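PDB 5Y15: dual specificity phosphatase 28 from Homo sapiens, which dephosphorylates a synthetic fluorogenic aryl phosphate in vitro but has almost no detectable activity toward phosphotyrosine and still less toward phosphothreonine. Local coordinates for residues A64-C69 with G117-V122; P45-G50 with A133-Y138; N71-Q76 with E86-V91; V91-A96 with E162-F167. The protein carries 2 engineered substitutions. All blocks are in the same frame, centred on the assembly; numbering follows the deposited sequence.

From the N terminus, strand 47-50 opens the widest of three concentric loops, which closes when helix 130-142 packs on that strand in contact 2. Inside it, contact 1 joins strand 66-71 to strand 119-123, and inside that again contact 3 brings 86-91 back alongside 71-76 after a short excursion. Contact 4 starts at Val-91, the residue it shares with contact 3, and reaches forward to the start of helix 165-179, so it crosses contacts 1 and 2. Contacts 1 and 3 join neighbouring parallel strands of the sheet, contact 2 lays a helix against one face, and contact 4 ties a loop beyond the sheet to the C-terminal helix.

Contact 1: A64-C69 with G117-V122; sequences AGVTLC and GGACLV
Thr-67 N gives a firm hydrogen bond to Ala-119 O (2.8 Å), and Leu-121 N gives another to Leu-68 O (2.9 Å) that is nearly straight at 166°. Ala-119 O also takes a weak bond from Leu-68 N, so two successive amides converge on one carbonyl. This is the mark of a beta bulge: the parallel register moves by one residue between the Val-66/Ala-119 and Leu-68/Cys-120 pairs. A further weak bond, Ala-119 N to Gly-65 O, starts the ladder where Gly-65, at positive phi, has just closed a helix with a Schellman motif.

The two strands lie side by side in the mixed sheet of the phosphatase domain, and strand 119-123 runs on toward Ser-124, an engineered serine at the position inferred to carry the phosphocysteine intermediate. Gly-118 suits the entry to that strand because, having no side chain, it lets Thr-67 OG1 settle 3.6 Å from its CA.

Beyond the bulge the side chains pair on both faces. Leu-68 CD2 meets Cys-120 SG at 4.0 Å on the face covered by helix 100-115, through Ala-113 and Met-110. On the other face Cys-69 SG touches Leu-121 CD2. Before the bulge, Val-66, with CG1 anti to its amide nitrogen (chi1 167°), lays that methyl 3.9 Å from Leu-121 CB, while its CG2 meets the small methyl of Ala-119, beside Phe-48.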
loop_
_atom_site.group_PDB
_atom_site.type_symbol
_atom_site.label_atom_id
_atom_site.label_comp_id
_atom_site.label_asym_id
_atom_site.label_seq_id
_atom_site.Cartn_x
_atom_site.Cartn_y
_atom_site.Cartn_z
ATOM N N ALA A 64 -15.018 10.863 6.154
ATOM C CA ALA A 64 -13.955 11.527 5.421
ATOM C C ALA A 64 -13.642 10.833 4.105
ATOM O O ALA A 64 -12.719 11.260 3.402
ATOM C CB ALA A 64 -12.695 11.617 6.275
ATOM N N GLY A 65 -14.370 9.771 3.766
ATOM C CA GLY A 65 -14.103 9.063 2.528
ATOM C C GLY A 65 -12.716 8.476 2.467
ATOM O O GLY A 65 -12.146 8.351 1.377
ATOM N N VAL A 66 -12.151 8.107 3.615
ATOM C CA VAL A 66 -10.838 7.491 3.615
ATOM C C VAL A 66 -10.943 6.155 2.907
ATOM O O VAL A 66 -11.765 5.306 3.261
ATOM C CB VAL A 66 -10.310 7.349 5.048
ATOM C CG1 VAL A 66 -9.098 6.427 5.081
ATOM C CG2 VAL A 66 -9.920 8.725 5.581
ATOM N N THR A 67 -10.124 5.972 1.883
ATOM C CA THR A 67 -10.112 4.743 1.121
ATOM C C THR A 67 -8.799 3.999 1.270
ATOM O O THR A 67 -8.653 2.911 0.699
ATOM C CB THR A 67 -10.365 5.032 -0.364
ATOM O OG1 THR A 67 -9.351 5.912 -0.830
ATOM C CG2 THR A 67 -11.716 5.717 -0.553
ATOM N N LEU A 68 -7.840 4.552 2.014
ATOM C CA LEU A 68 -6.582 3.861 2.254
ATOM C C LEU A 68 -6.079 4.248 3.628
ATOM O O LEU A 68 -5.992 5.440 3.926
ATOM C CB LEU A 68 -5.530 4.221 1.195
ATOM C CG LEU A 68 -4.108 3.706 1.432
ATOM C CD1 LEU A 68 -4.039 2.222 1.157
ATOM C CD2 LEU A 68 -3.065 4.457 0.600
ATOM N N CYS A 69 -5.771 3.250 4.458
ATOM C CA CYS A 69 -5.131 3.459 5.754
ATOM C C CYS A 69 -3.669 3.057 5.644
ATOM O O CYS A 69 -3.363 1.939 5.215
ATOM C CB CYS A 69 -5.809 2.626 6.855
ATOM S SG CYS A 69 -7.523 3.106 7.128
ATOM N N GLY A 117 -10.103 9.699 -6.014
ATOM C CA GLY A 117 -11.178 10.434 -5.385
ATOM C C GLY A 117 -11.412 10.134 -3.926
ATOM O O GLY A 117 -12.420 10.595 -3.370
ATOM N N GLY A 118 -10.504 9.404 -3.282
ATOM C CA GLY A 118 -10.608 9.080 -1.888
ATOM C C GLY A 118 -9.637 9.888 -1.057
ATOM O O GLY A 118 -9.094 10.909 -1.495
ATOM N N ALA A 119 -9.405 9.410 0.156
ATOM C CA ALA A 119 -8.529 10.082 1.096
ATOM C C ALA A 119 -7.691 9.041 1.813
ATOM O O ALA A 119 -8.059 7.873 1.896
ATOM C CB ALA A 119 -9.334 10.898 2.115
ATOM N N CYS A 120 -6.570 9.474 2.363
ATOM C CA CYS A 120 -5.687 8.570 3.073
ATOM C C CYS A 120 -5.678 8.944 4.535
ATOM O O CYS A 120 -5.723 10.124 4.892
ATOM C CB CYS A 120 -4.238 8.629 2.584
ATOM S SG CYS A 120 -4.004 8.334 0.845
ATOM N N LEU A 121 -5.568 7.917 5.369
ATOM C CA LEU A 121 -5.304 8.090 6.783
ATOM C C LEU A 121 -3.935 7.473 7.017
ATOM O O LEU A 121 -3.720 6.303 6.691
ATOM C CB LEU A 121 -6.373 7.403 7.642
ATOM C CG LEU A 121 -5.856 7.082 9.033
ATOM C CD1 LEU A 121 -5.739 8.374 9.837
ATOM C CD2 LEU A 121 -6.688 6.002 9.761
ATOM N N VAL A 122 -3.001 8.270 7.511
ATOM C CA VAL A 122 -1.677 7.811 7.907
ATOM C C VAL A 122 -1.684 7.804 9.424
ATOM O O VAL A 122 -1.977 8.834 10.042
ATOM C CB VAL A 122 -0.564 8.737 7.389
ATOM C CG1 VAL A 122 0.791 8.244 7.810
ATOM C CG2 VAL A 122 -0.615 8.880 5.863
#

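Contact 2: P45-G50 with A133-Y138; sequences PSLFLG and AVCTAY
Cys-135 SG sits between two leucines of the strand, 4.0 Å from Leu-47 CD1 and 4.1 Å from Leu-49 CB. Leu-49 also brings its CD1 methyl to the same sulfur, so three carbons from alternate strand residues gather around one atom. One helical turn on, Tyr-138 reaches the other branch of Leu-47: CD2 lies 4.2 Å from Tyr-138 CD2, approaching the ring obliquely.

The spacing follows from the backbones. Leu-47 and Leu-49 alternate with Phe-48, whose side chain leaves from the other side of the strand, while Cys-135 and Tyr-138, three residues apart, share one side of the helix. The helix runs almost antiparallel to the strand at 162°, with their axes 9.4 Å apart at closest approach. In Leu-47 a chi1 of 173° points CG away from the amide nitrogen and carries the forked end out from the sheet, one methyl to the cysteine and the other to the tyrosine.

Further out, Val-122 of the neighbouring strand and Val-154 of helix 147-157 also pack on Cys-135, and Met-110 touches both Leu-47 and Tyr-138.

No hydrogen bond joins the two segments: the helix that follows the phosphate-binding loop in this family is held on the sheet here by buried apolar contact, with cysteine as a compact, weakly polar filler and the tyrosine hydroxyl hydrogen-bonded instead to Glu-111 of helix 100-115.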
loop_
_atom_site.group_PDB
_atom_site.type_symbol
_atom_site.label_atom_id
_atom_site.label_comp_id
_atom_site.label_asym_id
_atom_site.label_seq_id
_atom_site.Cartn_x
_atom_site.Cartn_y
_atom_site.Cartn_z
ATOM N N PRO A 45 -5.635 18.535 1.985
ATOM C CA PRO A 45 -6.739 17.879 1.275
ATOM C C PRO A 45 -6.488 16.395 1.062
ATOM O O PRO A 45 -5.386 15.978 0.699
ATOM C CB PRO A 45 -6.794 18.644 -0.053
ATOM C CG PRO A 45 -6.330 20.005 0.338
ATOM C CD PRO A 45 -5.201 19.753 1.267
ATOM N N SER A 46 -7.504 15.597 1.372
ATOM C CA SER A 46 -7.514 14.154 1.176
ATOM C C SER A 46 -6.447 13.420 2.002
ATOM O O SER A 46 -6.173 12.246 1.752
ATOM C CB SER A 46 -7.376 13.824 -0.312
ATOM O OG SER A 46 -8.616 14.027 -0.979
ATOM N N LEU A 47 -5.898 14.065 3.029
ATOM C CA LEU A 47 -4.788 13.533 3.811
ATOM C C LEU A 47 -5.023 13.766 5.299
ATOM O O LEU A 47 -5.054 14.918 5.742
ATOM C CB LEU A 47 -3.483 14.208 3.384
ATOM C CG LEU A 47 -2.277 13.853 4.237
ATOM C CD1 LEU A 47 -1.862 12.394 3.934
ATOM C CD2 LEU A 47 -1.142 14.869 4.010
ATOM N N PHE A 48 -5.160 12.682 6.074
ATOM C CA PHE A 48 -5.346 12.746 7.523
ATOM C C PHE A 48 -4.262 11.963 8.256
ATOM O O PHE A 48 -3.831 10.904 7.802
ATOM C CB PHE A 48 -6.691 12.170 7.954
ATOM C CG PHE A 48 -7.860 12.830 7.312
ATOM C CD1 PHE A 48 -8.279 12.444 6.046
ATOM C CD2 PHE A 48 -8.534 13.856 7.962
ATOM C CE1 PHE A 48 -9.365 13.048 5.447
ATOM C CE2 PHE A 48 -9.627 14.472 7.366
ATOM C CZ PHE A 48 -10.042 14.066 6.105
ATOM N N LEU A 49 -3.888 12.468 9.427
ATOM C CA LEU A 49 -2.915 11.862 10.313
ATOM C C LEU A 49 -3.646 11.408 11.574
ATOM O O LEU A 49 -4.615 12.043 12.000
ATOM C CB LEU A 49 -1.813 12.867 10.669
ATOM C CG LEU A 49 -0.653 12.419 11.557
ATOM C CD1 LEU A 49 0.522 13.284 11.278
ATOM C CD2 LEU A 49 -0.973 12.448 13.051
ATOM N N GLY A 50 -3.201 10.300 12.172
ATOM C CA GLY A 50 -3.890 9.821 13.359
ATOM C C GLY A 50 -3.035 8.994 14.298
ATOM O O GLY A 50 -1.964 8.497 13.944
ATOM N N ALA A 133 6.169 11.590 9.768
ATOM C CA ALA A 133 7.210 11.490 8.753
ATOM C C ALA A 133 6.622 11.083 7.411
ATOM O O ALA A 133 6.970 11.663 6.380
ATOM C CB ALA A 133 8.282 10.491 9.188
ATOM N N VAL A 134 5.715 10.099 7.403
ATOM C CA VAL A 134 5.121 9.674 6.130
ATOM C C VAL A 134 4.265 10.791 5.527
ATOM O O VAL A 134 4.298 11.032 4.310
ATOM C CB VAL A 134 4.314 8.377 6.317
ATOM C CG1 VAL A 134 3.517 8.069 5.060
ATOM C CG2 VAL A 134 5.248 7.202 6.648
ATOM N N CYS A 135 3.478 11.489 6.357
ATOM C CA CYS A 135 2.701 12.620 5.831
ATOM C C CYS A 135 3.616 13.681 5.224
ATOM O O CYS A 135 3.350 14.210 4.133
ATOM C CB CYS A 135 1.843 13.232 6.940
ATOM S SG CYS A 135 0.387 12.252 7.264
ATOM N N THR A 136 4.710 13.994 5.913
ATOM C CA THR A 136 5.646 14.978 5.398
ATOM C C THR A 136 6.214 14.553 4.047
ATOM O O THR A 136 6.212 15.332 3.070
ATOM C CB THR A 136 6.762 15.158 6.415
ATOM O OG1 THR A 136 6.178 15.527 7.662
ATOM C CG2 THR A 136 7.738 16.217 5.979
ATOM N N ALA A 137 6.710 13.317 3.972
ATOM C CA ALA A 137 7.267 12.822 2.717
ATOM C C ALA A 137 6.221 12.835 1.605
ATOM O O ALA A 137 6.543 13.080 0.431
ATOM C CB ALA A 137 7.862 11.424 2.930
ATOM N N TYR A 138 4.970 12.534 1.939
ATOM C CA TYR A 138 3.942 12.545 0.912
ATOM C C TYR A 138 3.759 13.954 0.362
ATOM O O TYR A 138 3.651 14.149 -0.858
ATOM C CB TYR A 138 2.615 11.993 1.445
ATOM C CG TYR A 138 1.496 12.186 0.445
ATOM C CD1 TYR A 138 1.338 11.314 -0.624
ATOM C CD2 TYR A 138 0.648 13.286 0.523
ATOM C CE1 TYR A 138 0.337 11.500 -1.558
ATOM C CE2 TYR A 138 -0.351 13.495 -0.430
ATOM C CZ TYR A 138 -0.494 12.606 -1.464
ATOM O OH TYR A 138 -1.487 12.808 -2.393
#

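Contact 3: N71-Q76 with E86-V91; sequences NVSRQQ and ELRVPV
Arg-88 runs along segment 71-76 from root to tip. CB lies 4.0 Å from Asn-71 O, CG passes closer to Ser-73 O, at 3.3 Å, and CD stays beside that oxygen (3.5 Å). The chain bends at chi3 (-49°), which turns the guanidinium edge toward the carbonyls of the loop. There NH1 bonds Ser-73 O (3.1 Å), from above the carbonyl plane, and also Gln-76 O (3.0 Å), on a lone pair. NH2 adds a shorter bond to Gln-76 O (2.8 Å), so two nitrogens grip one oxygen end-on. Arginine suits the place because one flat group serves two carbonyls at its edge.

Around it the backbones form a parallel bridge with strand 85-88, Asn-71 N to Leu-87 O and Val-89 N to Asn-71 O. That strand pairs antiparallel with the second subunit, whose Arg-88 makes a salt bridge with Glu-86.

Asn-71 lays ND2 over one guanidinium face and donates from it to Glu-86 OE2 (3.1 Å), amide and carboxylate nearly coplanar. The same ND2 is the third donor to Gln-76 O, while OD1 accepts from Ser-73 OG. That hydroxyl receives Gln-76 N in an ST motif. Val-72 CG1 packs on Val-91 CG2 (3.9 Å).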
loop_
_atom_site.group_PDB
_atom_site.type_symbol
_atom_site.label_atom_id
_atom_site.label_comp_id
_atom_site.label_asym_id
_atom_site.label_seq_id
_atom_site.Cartn_x
_atom_site.Cartn_y
_atom_site.Cartn_z
ATOM N N ASN A 71 -0.681 2.218 7.889
ATOM C CA ASN A 71 -0.357 1.819 9.260
ATOM C C ASN A 71 1.158 1.791 9.322
ATOM O O ASN A 71 1.782 0.858 8.822
ATOM C CB ASN A 71 -0.989 0.455 9.544
ATOM C CG ASN A 71 -0.762 -0.069 10.981
ATOM O OD1 ASN A 71 0.055 0.437 11.756
ATOM N ND2 ASN A 71 -1.484 -1.126 11.310
ATOM N N VAL A 72 1.763 2.833 9.885
ATOM C CA VAL A 72 3.235 2.921 9.946
ATOM C C VAL A 72 3.654 2.335 11.287
ATOM O O VAL A 72 3.944 3.039 12.265
ATOM C CB VAL A 72 3.730 4.357 9.746
ATOM C CG1 VAL A 72 5.214 4.355 9.346
ATOM C CG2 VAL A 72 2.856 5.101 8.706
ATOM N N SER A 73 3.754 1.005 11.335
ATOM C CA SER A 73 4.193 0.328 12.549
ATOM C C SER A 73 4.359 -1.149 12.264
ATOM O O SER A 73 3.824 -1.678 11.291
ATOM C CB SER A 73 3.195 0.482 13.693
ATOM O OG SER A 73 2.111 -0.379 13.435
ATOM N N ARG A 74 5.018 -1.832 13.194
ATOM C CA ARG A 74 5.155 -3.270 13.065
ATOM C C ARG A 74 4.074 -4.006 13.817
ATOM O O ARG A 74 3.681 -5.094 13.387
ATOM C CB ARG A 74 6.519 -3.717 13.587
ATOM C CG ARG A 74 7.674 -3.156 12.799
ATOM C CD ARG A 74 8.962 -3.735 13.320
ATOM N NE ARG A 74 10.141 -3.211 12.641
ATOM C CZ ARG A 74 10.800 -3.877 11.702
ATOM N NH1 ARG A 74 10.368 -5.075 11.326
ATOM N NH2 ARG A 74 11.875 -3.349 11.131
ATOM N N GLN A 75 3.486 -3.383 14.844
ATOM C CA GLN A 75 2.624 -4.116 15.756
ATOM C C GLN A 75 1.297 -3.440 16.007
ATOM O O GLN A 75 0.505 -3.994 16.771
ATOM C CB GLN A 75 3.291 -4.266 17.140
ATOM C CG GLN A 75 4.680 -4.866 17.187
ATOM C CD GLN A 75 4.761 -6.221 16.544
ATOM O OE1 GLN A 75 3.749 -6.909 16.386
ATOM N NE2 GLN A 75 5.975 -6.629 16.181
ATOM N N GLN A 76 0.957 -2.321 15.271
ATOM C CA GLN A 76 -0.337 -1.756 15.610
ATOM C C GLN A 76 -1.399 -2.376 14.719
ATOM O O GLN A 76 -1.113 -2.744 13.576
ATOM C CB GLN A 76 -0.359 -0.224 15.448
ATOM C CG GLN A 76 0.602 0.532 16.371
ATOM C CD GLN A 76 0.170 0.497 17.834
ATOM O OE1 GLN A 76 -1.003 0.719 18.159
ATOM N NE2 GLN A 76 1.119 0.207 18.726
ATOM N N GLU A 86 -5.494 -1.438 3.298
ATOM C CA GLU A 86 -4.558 -1.057 4.350
ATOM C C GLU A 86 -3.148 -1.418 3.924
ATOM O O GLU A 86 -2.885 -2.558 3.520
ATOM C CB GLU A 86 -4.850 -1.772 5.697
ATOM C CG GLU A 86 -3.645 -1.689 6.683
ATOM C CD GLU A 86 -3.733 -2.642 7.910
ATOM O OE1 GLU A 86 -4.570 -3.575 7.908
ATOM O OE2 GLU A 86 -2.928 -2.480 8.871
ATOM N N LEU A 87 -2.247 -0.450 4.037
ATOM C CA LEU A 87 -0.835 -0.644 3.747
ATOM C C LEU A 87 -0.078 -0.539 5.060
ATOM O O LEU A 87 -0.116 0.513 5.709
ATOM C CB LEU A 87 -0.335 0.401 2.737
ATOM C CG LEU A 87 1.183 0.485 2.556
ATOM C CD1 LEU A 87 1.709 -0.771 1.917
ATOM C CD2 LEU A 87 1.536 1.700 1.688
ATOM N N ARG A 88 0.619 -1.611 5.446
ATOM C CA ARG A 88 1.435 -1.582 6.647
ATOM C C ARG A 88 2.860 -1.289 6.229
ATOM O O ARG A 88 3.396 -1.956 5.337
ATOM C CB ARG A 88 1.389 -2.913 7.424
ATOM C CG ARG A 88 2.448 -2.976 8.560
ATOM C CD ARG A 88 2.383 -4.263 9.452
ATOM N NE ARG A 88 1.043 -4.571 9.923
ATOM C CZ ARG A 88 0.544 -4.116 11.070
ATOM N NH1 ARG A 88 1.283 -3.316 11.842
ATOM N NH2 ARG A 88 -0.689 -4.441 11.431
ATOM N N VAL A 89 3.458 -0.287 6.863
ATOM C CA VAL A 89 4.856 0.083 6.675
ATOM C C VAL A 89 5.582 -0.326 7.945
ATOM O O VAL A 89 5.498 0.377 8.956
ATOM C CB VAL A 89 4.973 1.585 6.366
ATOM C CG1 VAL A 89 6.424 2.037 6.198
ATOM C CG2 VAL A 89 4.203 1.864 5.118
ATOM N N PRO A 90 6.275 -1.460 7.936
ATOM C CA PRO A 90 6.737 -2.076 9.189
ATOM C C PRO A 90 7.998 -1.471 9.758
ATOM O O PRO A 90 9.105 -1.889 9.396
ATOM C CB PRO A 90 6.970 -3.542 8.799
ATOM C CG PRO A 90 7.103 -3.570 7.331
ATOM C CD PRO A 90 6.705 -2.216 6.753
ATOM N N VAL A 91 7.857 -0.469 10.619
ATOM C CA VAL A 91 9.001 0.110 11.308
ATOM C C VAL A 91 8.589 0.397 12.737
ATOM O O VAL A 91 7.428 0.706 13.022
ATOM C CB VAL A 91 9.544 1.415 10.643
ATOM C CG1 VAL A 91 10.170 1.144 9.300
ATOM C CG2 VAL A 91 8.426 2.478 10.507
#

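Contact 4: V91-A96 with E162-F167; sequences VFDDPA and EPNPGF
Asn-164 holds its CG between its own amide nitrogen and carbonyl carbon (chi1 75°), a turn that folds the amide back over the start of the helix, while Asp-93 swings CG to the far side from its nitrogen (chi1 -178°) to meet it. The carboxylate and the amide lie almost in one plane, their side chains running in opposite senses, and Asn-164 ND2 donates to Asp-93 OD1 at 2.8 Å, almost straight at 170°. The same oxygen also bonds Ser-129 OG, and that hydroxyl pairs with Asn-164 N, so one serine braces both partners.

The other end of the amide works within its own segment: Asn-164 OD1 accepts from Phe-167 N (3.0 Å) and, weakly, from Gly-166 N. Asparagine suits the place because it can cap the helix through OD1 and still donate to the aspartate through ND2. It also lays ND2 over one face of the Phe-167 ring, offset toward the rim.

That ring points into the loop, with CZ 3.6 Å from Phe-92 O at the ring edge and CE1 near Asp-94 O. Pro-95 CA comes within 3.2 Å of Asn-164 OD1, and Pro-95 O lies against Gly-166 CA, where glycine permits the close approach. Asp-94 OD1 takes Ala-96 N in an Asx turn that shapes the loop.

The nearest atoms of the Asp-93 side chain and a bound phosphate ion, probably from the crystallisation liquor, are about 3 Å apart. The N-cap residue of helix 165-179 is hydrogen-bonded to a loop whose position is consistent with the general-acid loop of dual specificity phosphatases.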
loop_
_atom_site.group_PDB
_atom_site.type_symbol
_atom_site.label_atom_id
_atom_site.label_comp_id
_atom_site.label_asym_id
_atom_site.label_seq_id
_atom_site.Cartn_x
_atom_site.Cartn_y
_atom_site.Cartn_z
ATOM N N VAL A 91 7.857 -0.469 10.619
ATOM C CA VAL A 91 9.001 0.110 11.308
ATOM C C VAL A 91 8.589 0.397 12.737
ATOM O O VAL A 91 7.428 0.706 13.022
ATOM C CB VAL A 91 9.544 1.415 10.643
ATOM C CG1 VAL A 91 10.170 1.144 9.300
ATOM C CG2 VAL A 91 8.426 2.478 10.507
ATOM N N PHE A 92 9.550 0.256 13.646
ATOM C CA PHE A 92 9.342 0.772 14.984
ATOM C C PHE A 92 9.660 2.260 14.963
ATOM O O PHE A 92 10.353 2.766 14.076
ATOM C CB PHE A 92 10.257 0.097 16.025
ATOM C CG PHE A 92 9.899 -1.339 16.365
ATOM C CD1 PHE A 92 8.662 -1.663 16.898
ATOM C CD2 PHE A 92 10.829 -2.344 16.195
ATOM C CE1 PHE A 92 8.347 -2.977 17.226
ATOM C CE2 PHE A 92 10.529 -3.673 16.525
ATOM C CZ PHE A 92 9.282 -3.985 17.037
ATOM N N ASP A 93 9.186 2.967 15.979
ATOM C CA ASP A 93 9.527 4.379 16.086
ATOM C C ASP A 93 10.938 4.462 16.664
ATOM O O ASP A 93 11.157 4.735 17.844
ATOM C CB ASP A 93 8.504 5.119 16.933
ATOM C CG ASP A 93 8.808 6.603 17.033
ATOM O OD1 ASP A 93 9.772 7.046 16.374
ATOM O OD2 ASP A 93 8.092 7.307 17.777
ATOM N N ASP A 94 11.912 4.185 15.802
ATOM C CA ASP A 94 13.266 4.084 16.272
ATOM C C ASP A 94 14.192 4.711 15.246
ATOM O O ASP A 94 14.053 4.455 14.036
ATOM C CB ASP A 94 13.613 2.592 16.510
ATOM C CG ASP A 94 15.005 2.375 17.063
ATOM O OD1 ASP A 94 16.000 2.825 16.464
ATOM O OD2 ASP A 94 15.099 1.754 18.141
ATOM N N PRO A 95 15.173 5.492 15.690
ATOM C CA PRO A 95 15.992 6.232 14.726
ATOM C C PRO A 95 16.832 5.341 13.841
ATOM O O PRO A 95 17.337 5.816 12.821
ATOM C CB PRO A 95 16.857 7.142 15.620
ATOM C CG PRO A 95 16.861 6.467 16.961
ATOM C CD PRO A 95 15.510 5.815 17.087
ATOM N N ALA A 96 17.028 4.082 14.208
ATOM C CA ALA A 96 17.810 3.168 13.392
ATOM C C ALA A 96 16.964 2.455 12.350
ATOM O O ALA A 96 17.522 1.823 11.452
ATOM C CB ALA A 96 18.504 2.128 14.280
ATOM N N GLU A 162 6.404 15.137 15.625
ATOM C CA GLU A 162 7.845 15.106 15.806
ATOM C C GLU A 162 8.450 13.807 15.290
ATOM O O GLU A 162 8.558 12.843 16.048
ATOM C CB GLU A 162 8.234 15.257 17.275
ATOM C CG GLU A 162 9.697 15.577 17.408
ATOM C CD GLU A 162 10.087 16.020 18.782
ATOM O OE1 GLU A 162 9.551 15.463 19.760
ATOM O OE2 GLU A 162 10.960 16.914 18.870
ATOM N N PRO A 163 8.854 13.743 14.023
ATOM C CA PRO A 163 9.624 12.585 13.562
ATOM C C PRO A 163 10.874 12.482 14.404
ATOM O O PRO A 163 11.502 13.496 14.711
ATOM C CB PRO A 163 9.973 12.952 12.113
ATOM C CG PRO A 163 8.837 13.855 11.691
ATOM C CD PRO A 163 8.590 14.693 12.926
ATOM N N ASN A 164 11.242 11.248 14.772
ATOM C CA ASN A 164 12.436 11.061 15.588
ATOM C C ASN A 164 13.660 11.486 14.778
ATOM O O ASN A 164 13.575 11.640 13.556
ATOM C CB ASN A 164 12.527 9.617 16.123
ATOM C CG ASN A 164 12.953 8.580 15.082
ATOM O OD1 ASN A 164 13.984 8.714 14.424
ATOM N ND2 ASN A 164 12.181 7.506 14.988
ATOM N N PRO A 165 14.795 11.757 15.436
ATOM C CA PRO A 165 15.925 12.345 14.697
ATOM C C PRO A 165 16.385 11.518 13.521
ATOM O O PRO A 165 16.827 12.085 12.511
ATOM C CB PRO A 165 17.023 12.437 15.765
ATOM C CG PRO A 165 16.286 12.499 17.020
ATOM C CD PRO A 165 15.126 11.601 16.860
ATOM N N GLY A 166 16.277 10.192 13.608
ATOM C CA GLY A 166 16.658 9.373 12.474
ATOM C C GLY A 166 15.709 9.566 11.310
ATOM O O GLY A 166 16.138 9.706 10.162
ATOM N N PHE A 167 14.405 9.589 11.593
ATOM C CA PHE A 167 13.436 9.863 10.544
ATOM C C PHE A 167 13.641 11.255 9.954
ATOM O O PHE A 167 13.504 11.443 8.741
ATOM C CB PHE A 167 12.018 9.743 11.078
ATOM C CG PHE A 167 11.630 8.357 11.493
ATOM C CD1 PHE A 167 12.375 7.262 11.105
ATOM C CD2 PHE A 167 10.483 8.155 12.248
ATOM C CE1 PHE A 167 11.991 5.994 11.479
ATOM C CE2 PHE A 167 10.099 6.891 12.637
ATOM C CZ PHE A 167 10.847 5.809 12.251
#